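Local coordinates for protein precorrin-8x Methyl Mutase (Thermus thermophilus, PDB 1V9C) that probably catalyses the methyl-group rearrangement of precorrin-8X, a step in the biosynthesis of adenosylcobalamin, at residues I63-A77 with L85-A97. Sequence-based numbering, arbitrary orientation.
Sequences IQAGARILVDARMIA and LRLFGNEVVELLA
Ile69 N donates to Glu91 O at 2.7 Å, and Ile69 O receives Val93 N. Val71 repeats the pattern: its N donates to Val93 O and its O accepts from Leu95 N. Strands 69-71 and 92-94 thus pair in parallel, joined by a beta-alpha-beta crossover through helices 74-79 and 82-88. The pair forms one border of the chain's doubly wound sheet, with 92-94 outermost.

Leu70 and Val93 project from one face of the sheet and run alongside each other, CD2 of Leu70 lying 3.8 Å from CB of Val93. The opposite face carries Ile69, Val71 and Val92. There Val92 CG1 meets Val71 CG2 and the CB of Ala77, which comes from the crossover helix.

Before the strands, the Asn90 side chain joins the second strand's approach to the end of helix 55-65. Its CG stands opposite the carbonyl carbon (chi1 -58°), which carries the amide to the helix end. ND2 donates to Ile63 O and to Ala67 O, each at 2.9 Å, using a lone pair in each carbonyl plane. Both acceptors lie close to the amide plane, so the two bonds fix the amide's rotation. With an alanine here, Ala67 O would probably lose this donor and the turn after the helix would be freer to shift. Ile63 O also accepts Gly66 N, within the Schellman motif that ends that helix. The Phe88 ring meets the helix's last turn, CD1 3.5 Å from Ile63 CG2. Arg68 NE reaches Glu91 OE2 at 3.2 Å in a salt bridge whose hydrogen bond is weak, their flat groups turned 50° apart.

Further out, strand 130-133 flanks 69-71 on the side away from 92-94. Asp72 OD1 accepts from Gly134 N, and OD2 from Asn135 N and Ala136 N. Leu96 also touches Ala136, and its CD1 lies 3.3 Å from Asp72 O.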
ATOM      1  N   ILE B  63     -22.131  -1.373  -0.332  1.00 33.60           N
ATOM      2  CA  ILE B  63     -21.622  -0.200  -1.025  1.00 36.17           C
ATOM      3  C   ILE B  63     -22.789   0.707  -1.415  1.00 35.31           C
ATOM      4  O   ILE B  63     -22.785   1.902  -1.130  1.00 39.34           O
ATOM      5  CB  ILE B  63     -20.852  -0.602  -2.292  1.00 35.22           C
ATOM      6  CG1 ILE B  63     -19.545  -1.289  -1.908  1.00 38.59           C
ATOM      7  CG2 ILE B  63     -20.573   0.606  -3.134  1.00 32.57           C
ATOM      8  CD1 ILE B  63     -18.894  -1.988  -3.064  1.00 48.94           C
ATOM      9  N   GLN B  64     -23.782   0.117  -2.062  1.00 34.58           N
ATOM     10  CA  GLN B  64     -24.973   0.831  -2.515  1.00 39.98           C
ATOM     11  C   GLN B  64     -25.845   1.382  -1.393  1.00 41.84           C
ATOM     12  O   GLN B  64     -26.552   2.375  -1.582  1.00 43.70           O
ATOM     13  CB  GLN B  64     -25.807  -0.089  -3.402  1.00 35.60           C
ATOM     14  CG  GLN B  64     -25.182  -0.318  -4.752  1.00 43.41           C
ATOM     15  CD  GLN B  64     -25.846  -1.432  -5.514  1.00 49.11           C
ATOM     16  OE1 GLN B  64     -25.541  -1.667  -6.687  1.00 51.87           O
ATOM     17  NE2 GLN B  64     -26.759  -2.137  -4.854  1.00 50.34           N
ATOM     18  N   ALA B  65     -25.794   0.733  -0.232  1.00 41.71           N
ATOM     19  CA  ALA B  65     -26.571   1.155   0.923  1.00 42.02           C
ATOM     20  C   ALA B  65     -25.948   2.395   1.529  1.00 42.69           C
ATOM     21  O   ALA B  65     -26.573   3.098   2.327  1.00 47.33           O
ATOM     22  CB  ALA B  65     -26.610   0.047   1.958  1.00 41.86           C
ATOM     23  N   GLY B  66     -24.704   2.661   1.158  1.00 38.40           N
ATOM     24  CA  GLY B  66     -24.033   3.820   1.704  1.00 35.90           C
ATOM     25  C   GLY B  66     -23.284   3.403   2.949  1.00 34.30           C
ATOM     26  O   GLY B  66     -22.921   4.239   3.784  1.00 32.16           O
ATOM     27  N   ALA B  67     -23.046   2.098   3.055  1.00 33.72           N
ATOM     28  CA  ALA B  67     -22.326   1.516   4.183  1.00 32.94           C
ATOM     29  C   ALA B  67     -20.984   2.201   4.408  1.00 34.22           C
ATOM     30  O   ALA B  67     -20.360   2.700   3.462  1.00 28.97           O
ATOM     31  CB  ALA B  67     -22.110   0.038   3.946  1.00 35.74           C
ATOM     32  N   ARG B  68     -20.554   2.236   5.668  1.00 32.46           N
ATOM     33  CA  ARG B  68     -19.281   2.846   6.027  1.00 32.42           C
ATOM     34  C   ARG B  68     -18.166   1.840   5.742  1.00 30.46           C
ATOM     35  O   ARG B  68     -18.417   0.648   5.621  1.00 24.53           O
ATOM     36  CB  ARG B  68     -19.232   3.187   7.516  1.00 36.32           C
ATOM     37  CG  ARG B  68     -20.150   4.287   7.986  1.00 41.56           C
ATOM     38  CD  ARG B  68     -19.659   4.775   9.344  1.00 45.53           C
ATOM     39  NE  ARG B  68     -20.558   5.736   9.973  1.00 50.61           N
ATOM     40  CZ  ARG B  68     -21.761   5.438  10.448  1.00 50.74           C
ATOM     41  NH1 ARG B  68     -22.226   4.196  10.372  1.00 49.32           N
ATOM     42  NH2 ARG B  68     -22.498   6.384  11.005  1.00 53.15           N
ATOM     43  N   ILE B  69     -16.937   2.329   5.647  1.00 27.31           N
ATOM     44  CA  ILE B  69     -15.788   1.471   5.408  1.00 28.51           C
ATOM     45  C   ILE B  69     -14.853   1.732   6.577  1.00 25.01           C
ATOM     46  O   ILE B  69     -14.368   2.845   6.763  1.00 26.41           O
ATOM     47  CB  ILE B  69     -15.126   1.825   4.040  1.00 31.38           C
ATOM     48  CG1 ILE B  69     -16.107   1.493   2.907  1.00 30.37           C
ATOM     49  CG2 ILE B  69     -13.808   1.076   3.855  1.00 30.50           C
ATOM     50  CD1 ILE B  69     -15.775   2.159   1.589  1.00 30.80           C
ATOM     51  N   LEU B  70     -14.638   0.709   7.392  1.00 24.42           N
ATOM     52  CA  LEU B  70     -13.773   0.834   8.555  1.00 28.24           C
ATOM     53  C   LEU B  70     -12.469   0.144   8.200  1.00 27.28           C
ATOM     54  O   LEU B  70     -12.465  -1.001   7.769  1.00 26.12           O
ATOM     55  CB  LEU B  70     -14.418   0.152   9.768  1.00 30.42           C
ATOM     56  CG  LEU B  70     -15.919   0.405   9.926  1.00 36.32           C
ATOM     57  CD1 LEU B  70     -16.460  -0.367  11.120  1.00 41.05           C
ATOM     58  CD2 LEU B  70     -16.161   1.876  10.093  1.00 32.36           C
ATOM     59  N   VAL B  71     -11.360   0.842   8.387  1.00 28.14           N
ATOM     60  CA  VAL B  71     -10.084   0.271   8.025  1.00 29.81           C
ATOM     61  C   VAL B  71      -9.076   0.329   9.158  1.00 30.02           C
ATOM     62  O   VAL B  71      -9.232   1.117  10.099  1.00 29.54           O
ATOM     63  CB  VAL B  71      -9.543   0.968   6.739  1.00 27.46           C
ATOM     64  CG1 VAL B  71     -10.535   0.776   5.621  1.00 22.21           C
ATOM     65  CG2 VAL B  71      -9.343   2.465   6.973  1.00 23.99           C
ATOM     66  N   ASP B  72      -8.046  -0.509   9.052  1.00 27.31           N
ATOM     67  CA  ASP B  72      -7.002  -0.609  10.073  1.00 26.34           C
ATOM     68  C   ASP B  72      -5.690   0.105   9.754  1.00 27.98           C
ATOM     69  O   ASP B  72      -4.662  -0.171  10.385  1.00 33.85           O
ATOM     70  CB  ASP B  72      -6.705  -2.082  10.338  1.00 30.29           C
ATOM     71  CG  ASP B  72      -5.848  -2.704   9.255  1.00 32.79           C
ATOM     72  OD1 ASP B  72      -5.794  -2.139   8.142  1.00 32.70           O
ATOM     73  OD2 ASP B  72      -5.233  -3.759   9.517  1.00 36.69           O
ATOM     74  N   ALA B  73      -5.704   1.002   8.774  1.00 23.06           N
ATOM     75  CA  ALA B  73      -4.497   1.739   8.417  1.00 26.13           C
ATOM     76  C   ALA B  73      -4.815   2.945   7.563  1.00 24.66           C
ATOM     77  O   ALA B  73      -5.684   2.893   6.685  1.00 23.87           O
ATOM     78  CB  ALA B  73      -3.497   0.833   7.682  1.00 21.77           C
ATOM     79  N   ARG B  74      -4.095   4.032   7.822  1.00 27.95           N
ATOM     80  CA  ARG B  74      -4.276   5.272   7.077  1.00 29.14           C
ATOM     81  C   ARG B  74      -3.987   5.096   5.585  1.00 26.38           C
ATOM     82  O   ARG B  74      -4.673   5.687   4.749  1.00 20.59           O
ATOM     83  CB  ARG B  74      -3.382   6.356   7.669  1.00 32.67           C
ATOM     84  CG  ARG B  74      -1.963   5.903   7.878  1.00 48.01           C
ATOM     85  CD  ARG B  74      -1.285   6.709   8.967  1.00 56.51           C
ATOM     86  NE  ARG B  74       0.084   6.256   9.191  1.00 60.45           N
ATOM     87  CZ  ARG B  74       0.758   6.466  10.314  1.00 64.88           C
ATOM     88  NH1 ARG B  74       0.190   7.124  11.319  1.00 65.93           N
ATOM     89  NH2 ARG B  74       1.999   6.014  10.434  1.00 65.72           N
ATOM     90  N   MET B  75      -2.994   4.270   5.249  1.00 25.18           N
ATOM     91  CA  MET B  75      -2.663   4.030   3.841  1.00 22.48           C
ATOM     92  C   MET B  75      -3.915   3.590   3.093  1.00 19.72           C
ATOM     93  O   MET B  75      -4.148   3.995   1.956  1.00 17.66           O
ATOM     94  CB  MET B  75      -1.575   2.950   3.694  1.00 28.79           C
ATOM     95  CG  MET B  75      -0.176   3.451   3.979  1.00 32.88           C
ATOM     96  SD  MET B  75       1.118   2.315   3.414  1.00 38.59           S
ATOM     97  CE  MET B  75       1.231   2.725   1.689  1.00 35.60           C
ATOM     98  N   ILE B  76      -4.713   2.745   3.732  1.00 11.09           N
ATOM     99  CA  ILE B  76      -5.961   2.298   3.120  1.00 15.94           C
ATOM    100  C   ILE B  76      -6.928   3.476   2.978  1.00 24.04           C
ATOM    101  O   ILE B  76      -7.518   3.686   1.912  1.00 22.80           O
ATOM    102  CB  ILE B  76      -6.629   1.194   3.976  1.00 17.08           C
ATOM    103  CG1 ILE B  76      -5.759  -0.067   3.921  1.00 19.00           C
ATOM    104  CG2 ILE B  76      -8.051   0.933   3.513  1.00 12.26           C
ATOM    105  CD1 ILE B  76      -6.291  -1.224   4.727  1.00  9.27           C
ATOM    106  N   ALA B  77      -7.073   4.250   4.054  1.00 25.70           N
ATOM    107  CA  ALA B  77      -7.965   5.399   4.042  1.00 28.19           C
ATOM    108  C   ALA B  77      -7.569   6.357   2.934  1.00 30.93           C
ATOM    109  O   ALA B  77      -8.413   6.775   2.146  1.00 30.89           O
ATOM    110  CB  ALA B  77      -7.923   6.117   5.381  1.00 29.76           C
ATOM    111  N   LEU B  85     -15.304   7.071  -3.828  1.00 31.13           N
ATOM    112  CA  LEU B  85     -16.032   7.043  -2.582  1.00 32.01           C
ATOM    113  C   LEU B  85     -17.336   7.850  -2.802  1.00 33.20           C
ATOM    114  O   LEU B  85     -18.383   7.511  -2.258  1.00 28.12           O
ATOM    115  CB  LEU B  85     -15.182   7.669  -1.470  1.00 25.84           C
ATOM    116  CG  LEU B  85     -13.974   6.857  -0.979  1.00 24.64           C
ATOM    117  CD1 LEU B  85     -13.402   7.502   0.265  1.00 24.23           C
ATOM    118  CD2 LEU B  85     -14.370   5.422  -0.681  1.00 18.38           C
ATOM    119  N   ARG B  86     -17.260   8.879  -3.646  1.00 28.33           N
ATOM    120  CA  ARG B  86     -18.391   9.749  -3.951  1.00 33.01           C
ATOM    121  C   ARG B  86     -19.580   9.087  -4.639  1.00 36.50           C
ATOM    122  O   ARG B  86     -20.711   9.515  -4.453  1.00 37.26           O
ATOM    123  CB  ARG B  86     -17.918  10.938  -4.802  1.00 35.76           C
ATOM    124  CG  ARG B  86     -18.960  12.056  -4.974  1.00 30.28           C
ATOM    125  CD  ARG B  86     -18.537  13.031  -6.066  1.00 24.27           C
ATOM    126  NE  ARG B  86     -17.201  13.576  -5.850  1.00 21.02           N
ATOM    127  CZ  ARG B  86     -16.524  14.257  -6.772  1.00 25.53           C
ATOM    128  NH1 ARG B  86     -17.070  14.473  -7.959  1.00 25.63           N
ATOM    129  NH2 ARG B  86     -15.297  14.700  -6.524  1.00 22.20           N
ATOM    130  N   LEU B  87     -19.343   8.050  -5.433  1.00 39.99           N
ATOM    131  CA  LEU B  87     -20.440   7.386  -6.131  1.00 40.38           C
ATOM    132  C   LEU B  87     -21.609   7.016  -5.211  1.00 42.69           C
ATOM    133  O   LEU B  87     -22.753   7.373  -5.486  1.00 39.95           O
ATOM    134  CB  LEU B  87     -19.928   6.148  -6.876  1.00 39.77           C
ATOM    135  CG  LEU B  87     -19.316   6.410  -8.262  1.00 46.06           C
ATOM    136  CD1 LEU B  87     -18.322   7.566  -8.206  1.00 45.22           C
ATOM    137  CD2 LEU B  87     -18.636   5.145  -8.763  1.00 41.39           C
ATOM    138  N   PHE B  88     -21.335   6.293  -4.133  1.00 41.28           N
ATOM    139  CA  PHE B  88     -22.397   5.925  -3.210  1.00 42.62           C
ATOM    140  C   PHE B  88     -22.112   6.529  -1.839  1.00 46.15           C
ATOM    141  O   PHE B  88     -22.683   6.102  -0.839  1.00 51.30           O
ATOM    142  CB  PHE B  88     -22.522   4.404  -3.082  1.00 41.23           C
ATOM    143  CG  PHE B  88     -22.674   3.686  -4.399  1.00 40.09           C
ATOM    144  CD1 PHE B  88     -21.552   3.337  -5.152  1.00 38.46           C
ATOM    145  CD2 PHE B  88     -23.938   3.357  -4.887  1.00 41.10           C
ATOM    146  CE1 PHE B  88     -21.683   2.665  -6.374  1.00 31.85           C
ATOM    147  CE2 PHE B  88     -24.085   2.685  -6.109  1.00 39.60           C
ATOM    148  CZ  PHE B  88     -22.951   2.339  -6.853  1.00 38.37           C
ATOM    149  N   GLY B  89     -21.232   7.530  -1.805  1.00 42.97           N
ATOM    150  CA  GLY B  89     -20.875   8.183  -0.559  1.00 43.67           C
ATOM    151  C   GLY B  89     -20.634   7.213   0.586  1.00 46.47           C
ATOM    152  O   GLY B  89     -21.428   7.143   1.523  1.00 47.36           O
ATOM    153  N   ASN B  90     -19.547   6.452   0.518  1.00 46.27           N
ATOM    154  CA  ASN B  90     -19.231   5.500   1.578  1.00 42.51           C
ATOM    155  C   ASN B  90     -18.182   6.103   2.508  1.00 40.19           C
ATOM    156  O   ASN B  90     -16.999   6.189   2.161  1.00 40.77           O
ATOM    157  CB  ASN B  90     -18.716   4.184   0.986  1.00 41.86           C
ATOM    158  CG  ASN B  90     -19.700   3.545   0.039  1.00 44.11           C
ATOM    159  OD1 ASN B  90     -19.722   3.849  -1.152  1.00 44.14           O
ATOM    160  ND2 ASN B  90     -20.536   2.660   0.565  1.00 46.22           N
ATOM    161  N   GLU B  91     -18.620   6.525   3.689  1.00 35.76           N
ATOM    162  CA  GLU B  91     -17.718   7.131   4.656  1.00 33.43           C
ATOM    163  C   GLU B  91     -16.613   6.177   5.056  1.00 30.26           C
ATOM    164  O   GLU B  91     -16.854   4.996   5.255  1.00 30.95           O
ATOM    165  CB  GLU B  91     -18.473   7.554   5.914  1.00 37.09           C
ATOM    166  CG  GLU B  91     -17.569   8.110   6.998  1.00 36.49           C
ATOM    167  CD  GLU B  91     -18.333   8.547   8.249  1.00 42.08           C
ATOM    168  OE1 GLU B  91     -17.707   9.129   9.160  1.00 39.98           O
ATOM    169  OE2 GLU B  91     -19.553   8.308   8.324  1.00 39.38           O
ATOM    170  N   VAL B  92     -15.399   6.702   5.169  1.00 28.68           N
ATOM    171  CA  VAL B  92     -14.265   5.898   5.568  1.00 28.67           C
ATOM    172  C   VAL B  92     -13.858   6.263   6.981  1.00 29.22           C
ATOM    173  O   VAL B  92     -13.720   7.428   7.311  1.00 29.41           O
ATOM    174  CB  VAL B  92     -13.027   6.124   4.656  1.00 29.06           C
ATOM    175  CG1 VAL B  92     -11.931   5.144   5.044  1.00 27.94           C
ATOM    176  CG2 VAL B  92     -13.405   5.966   3.182  1.00 26.81           C
ATOM    177  N   VAL B  93     -13.657   5.260   7.817  1.00 31.99           N
ATOM    178  CA  VAL B  93     -13.227   5.515   9.180  1.00 33.18           C
ATOM    179  C   VAL B  93     -11.987   4.691   9.515  1.00 35.26           C
ATOM    180  O   VAL B  93     -12.013   3.460   9.476  1.00 32.91           O
ATOM    181  CB  VAL B  93     -14.346   5.196  10.187  1.00 32.31           C
ATOM    182  CG1 VAL B  93     -13.814   5.333  11.608  1.00 29.53           C
ATOM    183  CG2 VAL B  93     -15.505   6.155   9.970  1.00 35.07           C
ATOM    184  N   GLU B  94     -10.901   5.398   9.815  1.00 35.99           N
ATOM    185  CA  GLU B  94      -9.633   4.793  10.184  1.00 40.04           C
ATOM    186  C   GLU B  94      -9.643   4.631  11.706  1.00 40.94           C
ATOM    187  O   GLU B  94      -9.501   5.603  12.452  1.00 39.37           O
ATOM    188  CB  GLU B  94      -8.478   5.695   9.723  1.00 36.91           C
ATOM    189  CG  GLU B  94      -7.165   5.538  10.496  1.00 47.58           C
ATOM    190  CD  GLU B  94      -6.621   4.123  10.498  1.00 52.80           C
ATOM    191  OE1 GLU B  94      -5.550   3.897  11.107  1.00 55.45           O
ATOM    192  OE2 GLU B  94      -7.260   3.238   9.892  1.00 59.19           O
ATOM    193  N   LEU B  95      -9.809   3.394  12.154  1.00 41.63           N
ATOM    194  CA  LEU B  95      -9.888   3.096  13.578  1.00 44.63           C
ATOM    195  C   LEU B  95      -8.595   3.122  14.400  1.00 47.44           C
ATOM    196  O   LEU B  95      -8.513   3.850  15.391  1.00 50.33           O
ATOM    197  CB  LEU B  95     -10.601   1.753  13.773  1.00 37.24           C
ATOM    198  CG  LEU B  95     -12.047   1.674  13.264  1.00 39.56           C
ATOM    199  CD1 LEU B  95     -12.601   0.268  13.449  1.00 40.80           C
ATOM    200  CD2 LEU B  95     -12.906   2.677  14.011  1.00 41.57           C
ATOM    201  N   LEU B  96      -7.591   2.344  14.003  1.00 49.71           N
ATOM    202  CA  LEU B  96      -6.328   2.279  14.745  1.00 50.98           C
ATOM    203  C   LEU B  96      -5.625   3.603  15.022  1.00 52.21           C
ATOM    204  O   LEU B  96      -4.941   3.743  16.036  1.00 54.48           O
ATOM    205  CB  LEU B  96      -5.350   1.326  14.055  1.00 50.34           C
ATOM    206  CG  LEU B  96      -5.716  -0.153  14.152  1.00 49.51           C
ATOM    207  CD1 LEU B  96      -4.595  -0.979  13.550  1.00 54.35           C
ATOM    208  CD2 LEU B  96      -5.931  -0.553  15.606  1.00 52.76           C
ATOM    209  N   ALA B  97      -5.779   4.573  14.131  1.00 53.46           N
ATOM    210  CA  ALA B  97      -5.146   5.869  14.335  1.00 55.04           C
ATOM    211  C   ALA B  97      -6.170   6.882  14.832  1.00 54.99           C
ATOM    212  O   ALA B  97      -5.855   8.057  14.988  1.00 54.88           O
ATOM    213  CB  ALA B  97      -4.514   6.356  13.038  1.00 55.75           C
TER
HETATM  214  O   HOH W   1     -21.476   6.029   4.532  1.00 37.60           O